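Long-range contacts in uncharacterized protein (Pseudomonas aeruginosa, PDB 4E72), which is of unknown function but belongs to the DUF3298 family and is probably an exported lipoprotein of the cell envelope: residues A[8-13]-A[38-43]; A[96-101]-A[122-127]; A[185-190]-A[208-213]. All blocks are in the same frame, centred on the assembly; numbering follows the deposited sequence.

Contact 1 of 3, residues A[8-13]-A[38-43]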
ATOM      1  N   PRO A   8      -1.291 -12.823  17.180  1.00 50.31           N
ATOM      2  CA  PRO A   8      -0.737 -12.390  15.892  1.00 48.05           C
ATOM      3  C   PRO A   8      -0.128 -13.552  15.114  1.00 51.44           C
ATOM      4  O   PRO A   8       0.392 -14.496  15.716  1.00 52.40           O
ATOM      5  CB  PRO A   8       0.337 -11.376  16.296  1.00 49.47           C
ATOM      6  CG  PRO A   8       0.772 -11.807  17.642  1.00 55.47           C
ATOM      7  CD  PRO A   8      -0.433 -12.395  18.309  1.00 52.54           C
ATOM      8  N   LEU A   9      -0.194 -13.485  13.774  1.00 45.90           N
ATOM      9  CA  LEU A   9       0.411 -14.510  12.928  1.00 45.54           C
ATOM     10  C   LEU A   9       1.924 -14.350  12.916  1.00 50.66           C
ATOM     11  O   LEU A   9       2.394 -13.267  12.552  1.00 48.29           O
ATOM     12  CB  LEU A   9      -0.093 -14.446  11.479  1.00 43.90           C
ATOM     13  CG  LEU A   9      -1.465 -14.959  11.115  1.00 49.28           C
ATOM     14  CD1 LEU A   9      -1.756 -14.642   9.665  1.00 48.96           C
ATOM     15  CD2 LEU A   9      -1.599 -16.459  11.345  1.00 51.10           C
ATOM     16  N   PRO A  10       2.712 -15.389  13.278  1.00 51.04           N
ATOM     17  CA  PRO A  10       4.173 -15.272  13.132  1.00 51.41           C
ATOM     18  C   PRO A  10       4.527 -15.229  11.641  1.00 55.93           C
ATOM     19  O   PRO A  10       3.792 -15.775  10.809  1.00 55.95           O
ATOM     20  CB  PRO A  10       4.718 -16.533  13.812  1.00 54.83           C
ATOM     21  CG  PRO A  10       3.532 -17.246  14.392  1.00 60.29           C
ATOM     22  CD  PRO A  10       2.324 -16.752  13.689  1.00 54.65           C
ATOM     23  N   THR A  11       5.614 -14.553  11.287  1.00 52.13           N
ATOM     24  CA  THR A  11       5.986 -14.428   9.878  1.00 51.18           C
ATOM     25  C   THR A  11       7.508 -14.576   9.626  1.00 54.68           C
ATOM     26  O   THR A  11       8.328 -14.256  10.494  1.00 54.16           O
ATOM     27  CB  THR A  11       5.457 -13.101   9.315  1.00 58.19           C
ATOM     28  OG1 THR A  11       5.910 -12.983   7.973  1.00 62.31           O
ATOM     29  CG2 THR A  11       5.891 -11.877  10.133  1.00 55.80           C
ATOM     30  N   GLU A  12       7.861 -15.060   8.418  1.00 50.74           N
ATOM     31  CA  GLU A  12       9.246 -15.210   7.978  1.00 51.32           C
ATOM     32  C   GLU A  12       9.540 -14.147   6.887  1.00 53.27           C
ATOM     33  O   GLU A  12       8.823 -14.063   5.886  1.00 52.26           O
ATOM     34  CB  GLU A  12       9.522 -16.652   7.483  1.00 54.34           C
ATOM     35  CG  GLU A  12      10.911 -16.893   6.883  1.00 71.08           C
ATOM     36  CD  GLU A  12      12.134 -16.699   7.771  1.00104.10           C
ATOM     37  OE1 GLU A  12      12.075 -17.061   8.970  1.00112.28           O
ATOM     38  OE2 GLU A  12      13.173 -16.231   7.249  1.00 91.71           O
ATOM     39  N   ARG A  13      10.569 -13.320   7.123  1.00 48.70           N
ATOM     40  CA  ARG A  13      11.017 -12.255   6.230  1.00 46.82           C
ATOM     41  C   ARG A  13      11.985 -12.815   5.179  1.00 51.93           C
ATOM     42  O   ARG A  13      12.984 -13.438   5.536  1.00 53.10           O
ATOM     43  CB  ARG A  13      11.674 -11.113   7.040  1.00 44.45           C
ATOM     44  CG  ARG A  13      12.249  -9.980   6.177  1.00 48.23           C
ATOM     45  CD  ARG A  13      12.681  -8.792   7.011  1.00 46.56           C
ATOM     46  NE  ARG A  13      13.340  -7.768   6.196  1.00 44.13           N
ATOM     47  CZ  ARG A  13      14.618  -7.425   6.301  1.00 62.26           C
ATOM     48  NH1 ARG A  13      15.405  -8.028   7.182  1.00 55.74           N
ATOM     49  NH2 ARG A  13      15.120  -6.475   5.526  1.00 55.70           N
ATOM     50  N   PHE A  38       3.918 -16.615   5.638  1.00 48.12           N
ATOM     51  CA  PHE A  38       3.129 -16.865   6.840  1.00 47.95           C
ATOM     52  C   PHE A  38       2.998 -18.390   7.031  1.00 54.48           C
ATOM     53  O   PHE A  38       2.238 -19.039   6.300  1.00 54.65           O
ATOM     54  CB  PHE A  38       1.755 -16.162   6.758  1.00 48.11           C
ATOM     55  CG  PHE A  38       1.787 -14.644   6.723  1.00 47.67           C
ATOM     56  CD1 PHE A  38       1.872 -13.957   5.513  1.00 48.12           C
ATOM     57  CD2 PHE A  38       1.671 -13.901   7.894  1.00 49.56           C
ATOM     58  CE1 PHE A  38       1.861 -12.560   5.478  1.00 47.22           C
ATOM     59  CE2 PHE A  38       1.671 -12.497   7.858  1.00 50.40           C
ATOM     60  CZ  PHE A  38       1.760 -11.841   6.651  1.00 46.48           C
ATOM     61  N   PRO A  39       3.776 -18.991   7.967  1.00 52.69           N
ATOM     62  CA  PRO A  39       3.713 -20.457   8.147  1.00 54.31           C
ATOM     63  C   PRO A  39       2.316 -20.991   8.529  1.00 59.88           C
ATOM     64  O   PRO A  39       1.938 -22.063   8.050  1.00 60.98           O
ATOM     65  CB  PRO A  39       4.723 -20.718   9.272  1.00 56.83           C
ATOM     66  CG  PRO A  39       5.638 -19.542   9.259  1.00 59.60           C
ATOM     67  CD  PRO A  39       4.775 -18.384   8.875  1.00 53.85           C
ATOM     68  N   ASP A  40       1.553 -20.239   9.359  1.00 55.78           N
ATOM     69  CA  ASP A  40       0.217 -20.620   9.836  1.00 56.54           C
ATOM     70  C   ASP A  40      -0.897 -20.304   8.825  1.00 60.13           C
ATOM     71  O   ASP A  40      -1.917 -20.993   8.843  1.00 61.77           O
ATOM     72  CB  ASP A  40      -0.091 -19.939  11.172  1.00 58.87           C
ATOM     73  CG  ASP A  40       0.834 -20.366  12.297  1.00 77.17           C
ATOM     74  OD1 ASP A  40       1.971 -19.846  12.361  1.00 77.70           O
ATOM     75  OD2 ASP A  40       0.418 -21.214  13.119  1.00 87.29           O
ATOM     76  N   GLU A  41      -0.708 -19.288   7.949  1.00 53.22           N
ATOM     77  CA  GLU A  41      -1.677 -18.895   6.916  1.00 51.39           C
ATOM     78  C   GLU A  41      -0.991 -18.943   5.515  1.00 53.77           C
ATOM     79  O   GLU A  41      -0.717 -17.895   4.941  1.00 51.55           O
ATOM     80  CB  GLU A  41      -2.247 -17.494   7.231  1.00 51.23           C
ATOM     81  CG  GLU A  41      -3.573 -17.173   6.562  1.00 58.34           C
ATOM     82  CD  GLU A  41      -4.822 -17.813   7.142  1.00 74.98           C
ATOM     83  OE1 GLU A  41      -4.788 -18.278   8.306  1.00 71.13           O
ATOM     84  OE2 GLU A  41      -5.859 -17.803   6.441  1.00 62.48           O
ATOM     85  N   PRO A  42      -0.713 -20.148   4.947  1.00 52.43           N
ATOM     86  CA  PRO A  42      -0.001 -20.215   3.651  1.00 51.71           C
ATOM     87  C   PRO A  42      -0.749 -19.613   2.453  1.00 55.54           C
ATOM     88  O   PRO A  42      -0.105 -19.365   1.433  1.00 54.21           O
ATOM     89  CB  PRO A  42       0.222 -21.711   3.442  1.00 54.96           C
ATOM     90  CG  PRO A  42      -0.837 -22.376   4.277  1.00 60.44           C
ATOM     91  CD  PRO A  42      -0.981 -21.505   5.478  1.00 55.50           C
ATOM     92  N   GLN A  43      -2.077 -19.345   2.574  1.00 51.98           N
ATOM     93  CA  GLN A  43      -2.873 -18.709   1.501  1.00 50.75           C
ATOM     94  C   GLN A  43      -2.411 -17.280   1.246  1.00 53.24           C
ATOM     95  O   GLN A  43      -2.586 -16.778   0.147  1.00 52.73           O
ATOM     96  CB  GLN A  43      -4.378 -18.681   1.836  1.00 52.32           C
ATOM     97  CG  GLN A  43      -4.979 -20.020   2.221  1.00 73.91           C
ATOM     98  CD  GLN A  43      -5.513 -19.938   3.617  1.00 94.28           C
ATOM     99  OE1 GLN A  43      -6.694 -19.657   3.829  1.00 93.25           O
ATOM    100  NE2 GLN A  43      -4.638 -20.118   4.600  1.00 82.37           N
TER
HETATM  101  O   HOH W   1       2.106 -17.667  10.438  1.00 57.96           O

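Contact 2 of 3, residues A[96-101]-A[122-127]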
ATOM      1  N   ASP A  96      -7.616  -8.000  15.867  1.00 41.21           N
ATOM      2  CA  ASP A  96      -8.971  -8.554  15.802  1.00 42.07           C
ATOM      3  C   ASP A  96      -9.157  -9.564  14.652  1.00 47.87           C
ATOM      4  O   ASP A  96     -10.229  -9.619  14.041  1.00 49.17           O
ATOM      5  CB  ASP A  96      -9.977  -7.377  15.685  1.00 43.32           C
ATOM      6  CG  ASP A  96      -9.924  -6.404  16.869  1.00 50.52           C
ATOM      7  OD1 ASP A  96     -10.139  -6.851  18.013  1.00 52.62           O
ATOM      8  OD2 ASP A  96      -9.643  -5.198  16.644  1.00 51.23           O
ATOM      9  N   GLY A  97      -8.121 -10.359  14.385  1.00 43.47           N
ATOM     10  CA  GLY A  97      -8.134 -11.347  13.311  1.00 42.49           C
ATOM     11  C   GLY A  97      -7.797 -10.794  11.933  1.00 42.84           C
ATOM     12  O   GLY A  97      -7.844 -11.535  10.949  1.00 42.06           O
ATOM     13  N   LEU A  98      -7.468  -9.495  11.837  1.00 37.38           N
ATOM     14  CA  LEU A  98      -7.086  -8.841  10.582  1.00 35.32           C
ATOM     15  C   LEU A  98      -5.571  -8.712  10.450  1.00 38.88           C
ATOM     16  O   LEU A  98      -4.893  -8.463  11.446  1.00 38.04           O
ATOM     17  CB  LEU A  98      -7.699  -7.433  10.441  1.00 34.45           C
ATOM     18  CG  LEU A  98      -9.219  -7.225  10.544  1.00 40.12           C
ATOM     19  CD1 LEU A  98      -9.556  -5.794  10.176  1.00 40.57           C
ATOM     20  CD2 LEU A  98      -9.984  -8.139   9.622  1.00 42.11           C
ATOM     21  N   VAL A  99      -5.045  -8.858   9.215  1.00 35.34           N
ATOM     22  CA  VAL A  99      -3.613  -8.645   8.928  1.00 34.57           C
ATOM     23  C   VAL A  99      -3.542  -7.482   7.952  1.00 35.86           C
ATOM     24  O   VAL A  99      -4.129  -7.572   6.882  1.00 35.34           O
ATOM     25  CB  VAL A  99      -2.834  -9.891   8.406  1.00 37.92           C
ATOM     26  CG1 VAL A  99      -1.324  -9.627   8.393  1.00 37.41           C
ATOM     27  CG2 VAL A  99      -3.139 -11.124   9.233  1.00 38.59           C
ATOM     28  N   ILE A 100      -2.913  -6.367   8.344  1.00 32.15           N
ATOM     29  CA  ILE A 100      -2.795  -5.208   7.457  1.00 30.94           C
ATOM     30  C   ILE A 100      -1.375  -5.196   6.914  1.00 32.67           C
ATOM     31  O   ILE A 100      -0.440  -4.981   7.664  1.00 31.95           O
ATOM     32  CB  ILE A 100      -3.207  -3.842   8.083  1.00 33.88           C
ATOM     33  CG1 ILE A 100      -4.494  -3.893   8.934  1.00 35.23           C
ATOM     34  CG2 ILE A 100      -3.200  -2.702   7.022  1.00 33.86           C
ATOM     35  CD1 ILE A 100      -5.775  -4.503   8.334  1.00 48.09           C
ATOM     36  N   ILE A 101      -1.224  -5.524   5.640  1.00 30.51           N
ATOM     37  CA  ILE A 101       0.059  -5.579   4.949  1.00 30.88           C
ATOM     38  C   ILE A 101       0.221  -4.309   4.143  1.00 33.82           C
ATOM     39  O   ILE A 101      -0.669  -3.966   3.363  1.00 31.78           O
ATOM     40  CB  ILE A 101       0.192  -6.855   4.060  1.00 34.23           C
ATOM     41  CG1 ILE A 101       0.156  -8.136   4.948  1.00 35.71           C
ATOM     42  CG2 ILE A 101       1.497  -6.814   3.229  1.00 34.31           C
ATOM     43  CD1 ILE A 101      -0.181  -9.392   4.229  1.00 40.36           C
ATOM     44  N   ASN A 122      -5.693  -5.896   3.111  1.00 32.00           N
ATOM     45  CA  ASN A 122      -6.501  -6.055   4.325  1.00 32.01           C
ATOM     46  C   ASN A 122      -6.990  -7.504   4.341  1.00 35.51           C
ATOM     47  O   ASN A 122      -7.960  -7.833   3.686  1.00 36.18           O
ATOM     48  CB  ASN A 122      -7.662  -5.059   4.384  1.00 29.43           C
ATOM     49  CG  ASN A 122      -7.221  -3.639   4.476  1.00 40.91           C
ATOM     50  OD1 ASN A 122      -7.073  -3.099   5.577  1.00 34.32           O
ATOM     51  ND2 ASN A 122      -6.978  -3.014   3.317  1.00 27.39           N
ATOM     52  N   TYR A 123      -6.247  -8.378   4.993  1.00 33.01           N
ATOM     53  CA  TYR A 123      -6.578  -9.793   5.033  1.00 32.99           C
ATOM     54  C   TYR A 123      -7.339 -10.171   6.305  1.00 36.45           C
ATOM     55  O   TYR A 123      -6.806 -10.040   7.409  1.00 37.77           O
ATOM     56  CB  TYR A 123      -5.298 -10.630   4.908  1.00 32.91           C
ATOM     57  CG  TYR A 123      -5.585 -12.102   4.732  1.00 33.32           C
ATOM     58  CD1 TYR A 123      -5.897 -12.626   3.479  1.00 35.39           C
ATOM     59  CD2 TYR A 123      -5.524 -12.978   5.811  1.00 34.17           C
ATOM     60  CE1 TYR A 123      -6.177 -13.980   3.311  1.00 37.75           C
ATOM     61  CE2 TYR A 123      -5.817 -14.337   5.659  1.00 36.00           C
ATOM     62  CZ  TYR A 123      -6.145 -14.830   4.406  1.00 43.35           C
ATOM     63  OH  TYR A 123      -6.385 -16.167   4.225  1.00 47.91           O
ATOM     64  N   ASP A 124      -8.573 -10.660   6.148  1.00 33.67           N
ATOM     65  CA  ASP A 124      -9.406 -11.130   7.268  1.00 35.26           C
ATOM     66  C   ASP A 124      -9.190 -12.634   7.476  1.00 40.64           C
ATOM     67  O   ASP A 124      -9.471 -13.435   6.587  1.00 39.42           O
ATOM     68  CB  ASP A 124     -10.884 -10.814   7.014  1.00 38.03           C
ATOM     69  CG  ASP A 124     -11.857 -11.157   8.144  1.00 57.16           C
ATOM     70  OD1 ASP A 124     -11.407 -11.282   9.320  1.00 60.18           O
ATOM     71  OD2 ASP A 124     -13.060 -11.239   7.872  1.00 67.12           O
ATOM     72  N   ARG A 125      -8.639 -13.003   8.628  1.00 39.70           N
ATOM     73  CA  ARG A 125      -8.347 -14.401   8.959  1.00 41.69           C
ATOM     74  C   ARG A 125      -9.604 -15.200   9.344  1.00 48.48           C
ATOM     75  O   ARG A 125      -9.590 -16.431   9.254  1.00 49.33           O
ATOM     76  CB  ARG A 125      -7.327 -14.483  10.104  1.00 39.96           C
ATOM     77  CG  ARG A 125      -5.945 -13.977   9.747  1.00 37.75           C
ATOM     78  CD  ARG A 125      -5.176 -13.670  11.004  1.00 38.81           C
ATOM     79  NE  ARG A 125      -4.992 -14.863  11.829  1.00 41.41           N
ATOM     80  CZ  ARG A 125      -4.700 -14.850  13.125  1.00 55.00           C
ATOM     81  NH1 ARG A 125      -4.560 -13.698  13.771  1.00 45.24           N
ATOM     82  NH2 ARG A 125      -4.559 -15.984  13.788  1.00 42.17           N
ATOM     83  N   ARG A 126     -10.670 -14.506   9.796  1.00 45.77           N
ATOM     84  CA  ARG A 126     -11.943 -15.110  10.189  1.00 47.77           C
ATOM     85  C   ARG A 126     -12.628 -15.690   8.934  1.00 54.33           C
ATOM     86  O   ARG A 126     -13.173 -16.787   8.994  1.00 56.36           O
ATOM     87  CB  ARG A 126     -12.830 -14.062  10.901  1.00 46.65           C
ATOM     88  CG  ARG A 126     -14.056 -14.623  11.618  1.00 61.51           C
ATOM     89  CD  ARG A 126     -14.966 -13.490  12.064  1.00 78.60           C
ATOM     90  NE  ARG A 126     -16.192 -13.972  12.702  1.00 95.56           N
ATOM     91  CZ  ARG A 126     -17.275 -13.224  12.916  1.00112.10           C
ATOM     92  NH1 ARG A 126     -17.303 -11.954  12.524  1.00100.62           N
ATOM     93  NH2 ARG A 126     -18.342 -13.746  13.508  1.00 94.55           N
ATOM     94  N   GLN A 127     -12.532 -14.970   7.798  1.00 50.20           N
ATOM     95  CA  GLN A 127     -13.085 -15.335   6.486  1.00 50.98           C
ATOM     96  C   GLN A 127     -12.044 -15.934   5.500  1.00 53.83           C
ATOM     97  O   GLN A 127     -12.456 -16.516   4.495  1.00 53.62           O
ATOM     98  CB  GLN A 127     -13.706 -14.096   5.816  1.00 51.52           C
ATOM     99  CG  GLN A 127     -14.998 -13.592   6.445  1.00 68.91           C
ATOM    100  CD  GLN A 127     -15.464 -12.342   5.736  1.00 84.76           C
ATOM    101  OE1 GLN A 127     -16.279 -12.398   4.809  1.00 82.66           O
ATOM    102  NE2 GLN A 127     -14.911 -11.192   6.107  1.00 67.23           N
TER
HETATM  103  O   HOH W   2      -3.898 -11.200  12.882  1.00 42.89           O

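Contact 3 of 3, residues A[185-190]-A[208-213]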
ATOM      1  N   GLY A 185      -6.493   2.640  15.027  1.00 38.05           N
ATOM      2  CA  GLY A 185      -6.837   3.959  15.556  1.00 38.66           C
ATOM      3  C   GLY A 185      -7.893   4.730  14.810  1.00 43.06           C
ATOM      4  O   GLY A 185      -8.662   5.473  15.420  1.00 43.61           O
ATOM      5  N   ALA A 186      -7.925   4.555  13.485  1.00 38.60           N
ATOM      6  CA  ALA A 186      -8.809   5.217  12.526  1.00 37.50           C
ATOM      7  C   ALA A 186      -8.701   4.487  11.206  1.00 38.55           C
ATOM      8  O   ALA A 186      -7.823   3.634  11.071  1.00 38.35           O
ATOM      9  CB  ALA A 186      -8.379   6.675  12.349  1.00 38.33           C
ATOM     10  N   VAL A 187      -9.588   4.771  10.242  1.00 32.92           N
ATOM     11  CA  VAL A 187      -9.419   4.179   8.919  1.00 31.84           C
ATOM     12  C   VAL A 187      -8.318   5.021   8.180  1.00 35.06           C
ATOM     13  O   VAL A 187      -8.415   6.252   8.112  1.00 33.75           O
ATOM     14  CB  VAL A 187     -10.760   4.057   8.148  1.00 34.56           C
ATOM     15  CG1 VAL A 187     -10.548   3.827   6.647  1.00 32.11           C
ATOM     16  CG2 VAL A 187     -11.596   2.924   8.727  1.00 34.43           C
ATOM     17  N   THR A 188      -7.259   4.362   7.682  1.00 32.08           N
ATOM     18  CA  THR A 188      -6.183   5.082   6.961  1.00 30.48           C
ATOM     19  C   THR A 188      -6.443   5.110   5.450  1.00 33.18           C
ATOM     20  O   THR A 188      -6.668   4.059   4.848  1.00 31.93           O
ATOM     21  CB  THR A 188      -4.804   4.462   7.269  1.00 34.45           C
ATOM     22  OG1 THR A 188      -4.586   4.529   8.673  1.00 34.60           O
ATOM     23  CG2 THR A 188      -3.640   5.168   6.538  1.00 35.75           C
ATOM     24  N   LEU A 189      -6.402   6.318   4.850  1.00 30.05           N
ATOM     25  CA  LEU A 189      -6.450   6.522   3.394  1.00 29.77           C
ATOM     26  C   LEU A 189      -5.078   6.988   2.974  1.00 31.82           C
ATOM     27  O   LEU A 189      -4.648   8.083   3.364  1.00 31.07           O
ATOM     28  CB  LEU A 189      -7.513   7.523   2.899  1.00 31.00           C
ATOM     29  CG  LEU A 189      -8.971   7.391   3.318  1.00 38.64           C
ATOM     30  CD1 LEU A 189      -9.833   8.238   2.413  1.00 39.24           C
ATOM     31  CD2 LEU A 189      -9.449   5.987   3.231  1.00 45.44           C
ATOM     32  N   LYS A 190      -4.369   6.145   2.230  1.00 27.72           N
ATOM     33  CA  LYS A 190      -3.014   6.446   1.790  1.00 27.51           C
ATOM     34  C   LYS A 190      -3.012   6.804   0.293  1.00 30.89           C
ATOM     35  O   LYS A 190      -3.577   6.079  -0.525  1.00 29.17           O
ATOM     36  CB  LYS A 190      -2.093   5.250   2.096  1.00 29.42           C
ATOM     37  CG  LYS A 190      -0.694   5.367   1.523  1.00 36.51           C
ATOM     38  CD  LYS A 190       0.255   5.987   2.477  1.00 40.37           C
ATOM     39  CE  LYS A 190       1.376   5.048   2.817  1.00 36.77           C
ATOM     40  NZ  LYS A 190       2.388   5.735   3.649  1.00 33.57           N
ATOM     41  N   ILE A 208      -9.764   8.692   8.960  1.00 28.73           N
ATOM     42  CA  ILE A 208     -11.182   8.858   9.268  1.00 29.37           C
ATOM     43  C   ILE A 208     -11.438   8.167  10.586  1.00 34.79           C
ATOM     44  O   ILE A 208     -11.278   6.947  10.657  1.00 34.14           O
ATOM     45  CB  ILE A 208     -12.200   8.396   8.203  1.00 32.28           C
ATOM     46  CG1 ILE A 208     -11.888   8.945   6.793  1.00 31.74           C
ATOM     47  CG2 ILE A 208     -13.632   8.752   8.649  1.00 35.13           C
ATOM     48  CD1 ILE A 208     -12.404   8.028   5.681  1.00 35.58           C
ATOM     49  N   PRO A 209     -11.857   8.911  11.633  1.00 33.06           N
ATOM     50  CA  PRO A 209     -12.201   8.250  12.908  1.00 33.20           C
ATOM     51  C   PRO A 209     -13.363   7.274  12.738  1.00 34.74           C
ATOM     52  O   PRO A 209     -14.350   7.620  12.091  1.00 33.81           O
ATOM     53  CB  PRO A 209     -12.580   9.425  13.833  1.00 35.46           C
ATOM     54  CG  PRO A 209     -11.971  10.654  13.191  1.00 39.94           C
ATOM     55  CD  PRO A 209     -12.085  10.373  11.713  1.00 35.46           C
ATOM     56  N   TYR A 210     -13.278   6.075  13.357  1.00 32.80           N
ATOM     57  CA  TYR A 210     -14.383   5.085  13.303  1.00 34.54           C
ATOM     58  C   TYR A 210     -15.773   5.644  13.746  1.00 40.09           C
ATOM     59  O   TYR A 210     -16.743   5.286  13.087  1.00 39.31           O
ATOM     60  CB  TYR A 210     -14.047   3.808  14.093  1.00 36.01           C
ATOM     61  CG  TYR A 210     -13.077   2.928  13.332  1.00 36.26           C
ATOM     62  CD1 TYR A 210     -13.526   2.036  12.360  1.00 36.92           C
ATOM     63  CD2 TYR A 210     -11.705   3.055  13.510  1.00 36.59           C
ATOM     64  CE1 TYR A 210     -12.636   1.228  11.652  1.00 35.54           C
ATOM     65  CE2 TYR A 210     -10.807   2.257  12.804  1.00 36.00           C
ATOM     66  CZ  TYR A 210     -11.273   1.349  11.872  1.00 40.97           C
ATOM     67  OH  TYR A 210     -10.363   0.613  11.135  1.00 38.00           O
ATOM     68  N   PRO A 211     -15.928   6.593  14.714  1.00 38.93           N
ATOM     69  CA  PRO A 211     -17.290   7.086  15.021  1.00 40.48           C
ATOM     70  C   PRO A 211     -17.927   7.880  13.873  1.00 45.48           C
ATOM     71  O   PRO A 211     -19.151   8.042  13.868  1.00 46.39           O
ATOM     72  CB  PRO A 211     -17.095   7.959  16.268  1.00 42.96           C
ATOM     73  CG  PRO A 211     -15.805   7.499  16.861  1.00 47.14           C
ATOM     74  CD  PRO A 211     -14.947   7.163  15.663  1.00 41.01           C
ATOM     75  N   ARG A 212     -17.122   8.339  12.885  1.00 40.86           N
ATOM     76  CA  ARG A 212     -17.644   9.034  11.701  1.00 40.31           C
ATOM     77  C   ARG A 212     -18.129   8.008  10.667  1.00 41.71           C
ATOM     78  O   ARG A 212     -18.737   8.387   9.654  1.00 41.34           O
ATOM     79  CB  ARG A 212     -16.569   9.970  11.068  1.00 40.18           C
ATOM     80  CG  ARG A 212     -16.173  11.142  11.973  1.00 50.00           C
ATOM     81  CD  ARG A 212     -16.916  12.446  11.703  1.00 56.68           C
ATOM     82  NE  ARG A 212     -18.376  12.331  11.656  1.00 70.59           N
ATOM     83  CZ  ARG A 212     -19.174  12.302  12.720  1.00 85.33           C
ATOM     84  NH1 ARG A 212     -18.665  12.345  13.945  1.00 78.14           N
ATOM     85  NH2 ARG A 212     -20.488  12.212  12.565  1.00 66.52           N
ATOM     86  N   LEU A 213     -17.859   6.710  10.920  1.00 36.77           N
ATOM     87  CA  LEU A 213     -18.186   5.627   9.988  1.00 36.57           C
ATOM     88  C   LEU A 213     -19.302   4.680  10.467  1.00 41.08           C
ATOM     89  O   LEU A 213     -19.451   3.596   9.899  1.00 40.79           O
ATOM     90  CB  LEU A 213     -16.908   4.827   9.684  1.00 35.18           C
ATOM     91  CG  LEU A 213     -15.810   5.652   9.009  1.00 38.04           C
ATOM     92  CD1 LEU A 213     -14.475   5.019   9.204  1.00 37.17           C
ATOM     93  CD2 LEU A 213     -16.139   5.938   7.532  1.00 36.31           C
TER
HETATM   94  O   HOH W   3     -11.117   6.352  15.459  1.00 36.08           O

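Contact 1 of 3, residues A[8-13]-A[38-43]
L9 meets F38, D40 and E41 at the open end of a β-hairpin, where the chain running into edge strand 12-19 passes the turn that leaves strand 30-37 for helix 44-54. Its side chain illustrates how one leucine can serve several partners at once. CB of L9 already lies 4.0 Å from CD2 of F38. CG then turns anti to the carbonyl carbon (chi1 -76°), which carries both methyl groups toward the second segment. There they part: CD1 of L9 reaches CD2 of F38 at 3.9 Å and CB of E41 at 3.8 Å, while CD2 of L9 sits 3.8 Å from CB of D40. The leucine and the phenylalanine cross at about a right angle, whereas L9 and D40 run past each other in opposite directions. V99 of strand 98-108 adds a further apolar neighbour to L9.

T11 supplies the neighbouring piece of the contact. Its OG1 stands 4.2 Å above one face of the F38 ring, offset toward the rim, and is itself hydrogen-bonded to the backbone oxygen of K37. F38 is also held through its backbone N, which bonds to OD1 of D45 in helix 44-54.

Nearer the surface, the P10 pyrrolidine lies across the D40 carboxylate and touches it directly, with CD of P10 3.4 Å from OD1 of D40. A single water links the two backbones, donating to O of P10 at 2.6 Å and accepting from N of D40 at 2.8 Å.

Contact 2 of 3, residues A[96-101]-A[122-127]
With CG anti to the carbonyl carbon (chi1 -67°), R125 lays the start of its side chain along the carbonyl of G97, and CD of R125 still lies 3.4 Å from O of G97. The same methylene packs against V99, with CD of R125 3.7 Å from CG2 of V99. Beyond it the chain bends at chi3 (62°), and the guanidinium goes on to a water and the N-terminal tail. A backbone bond fixes the base of the arginine: N of R125 donates to O of G97 at 2.9 Å, nearly in line with the carbonyl. At the far end NH1 of R125 donates at 2.7 Å to the water, which in turn donates to O of L98. The carbonyls of G4 and D7 also receive bonds from this guanidinium, tying down the tail.

D124 has CG anti to the backbone N (chi1 -176°), and its OD1 comes against CD2 of L98 at 3.5 Å, the side chains crossing at a slant. OD2 of D124 is used elsewhere, taking a nearly straight bond from NE2 of Q127 (2.6 Å) through the lone pair directed away from OD1. Two residues further along, on the same face, OD1 of N122 is 3.4 Å from CD1 of I100, while the amide's hydrogen bonds go to the backbone of V180 in strand 179-181 and of L182 just after it.

On the other face lie V99 and Y123, where helix 44-54 packs on Y123. N of V99 donates to O of Y123 at 2.8 Å, and N of Y123 returns a bond to O of V99. This hydrogen-bonded pair stands between the non-hydrogen-bonded pairs L98/D124 and I100/N122, the pairing of an antiparallel β-hairpin, here strands 98-108 and 115-124 of the six-stranded sheet.

Contact 3 of 3, residues A[185-190]-A[208-213]
The Y210 ring lies against G185, A186 and V187: the first two meet its CE2, and the valine meets the side of CZ and CE1. At the edge, near the ring plane, C of G185 is 4.3 Å from CE2 of Y210. The A186 carbonyl carbon approaches the same CE2 obliquely, at 3.5 Å, and CG2 of V187 also approaches obliquely, 3.5 Å from CZ of Y210. V187 and the tyrosine cross at about a right angle. A second ring, that of F222, meets Y210 with the planes inclined at about 60°. Because CG of Y210 is anti to the carbonyl carbon (chi1 -76°), the ring reaches back to the strand, and OH of Y210 bonds to the backbone oxygen of T183, which pins its outer end.

CG2 of V187 is shared: besides the ring it touches CD1 of L213, 3.6 Å away. This one methyl is gripped by Y210, which opens the short 3-10 turn 210-212, and by L213 just beyond it.

Next to the tyrosine, strands 187-190 and 205-208 pair antiparallel, as part of a three-stranded sheet within the DUF3298 region. V187 and I208 form a hydrogen-bonded pair. N of V187 donates to O of I208 at 2.8 Å, 26° off the carbonyl plane, and N of I208 returns a bond to O of V187 at 2.9 Å. Further along, L189 extends the apolar contact and its CD1 meets CD1 of I208 at 4.2 Å; helix 142-159 packs over L189 through F145, W146 and A149.

Beyond the strand pair, a water bridges the backbones. It donates to O of G185 at 2.6 Å and accepts from the backbone N of Y210.

How the contacts relate
Followed from the N terminus, the three contacts close in series; none nests within or crosses another. Contact 1 closes a loop of 24 residues that holds most of the hairpin of strands 12-19 and 30-37. Contact 2 closes a second hairpin, 98-108 with 115-124, in the same six-stranded sheet. The two touch directly: OH of Y123 probably bonds OE2 of E41 (2.8 Å), and L9 packs on both V99 and R125, so the approach to helix 44-54 is tied to the sheet's middle. Contact 3, whose centre is about 17 Å from that of contact 2, closes the 187-190/205-208 connection in the separate three-stranded sheet, without touching either of the others.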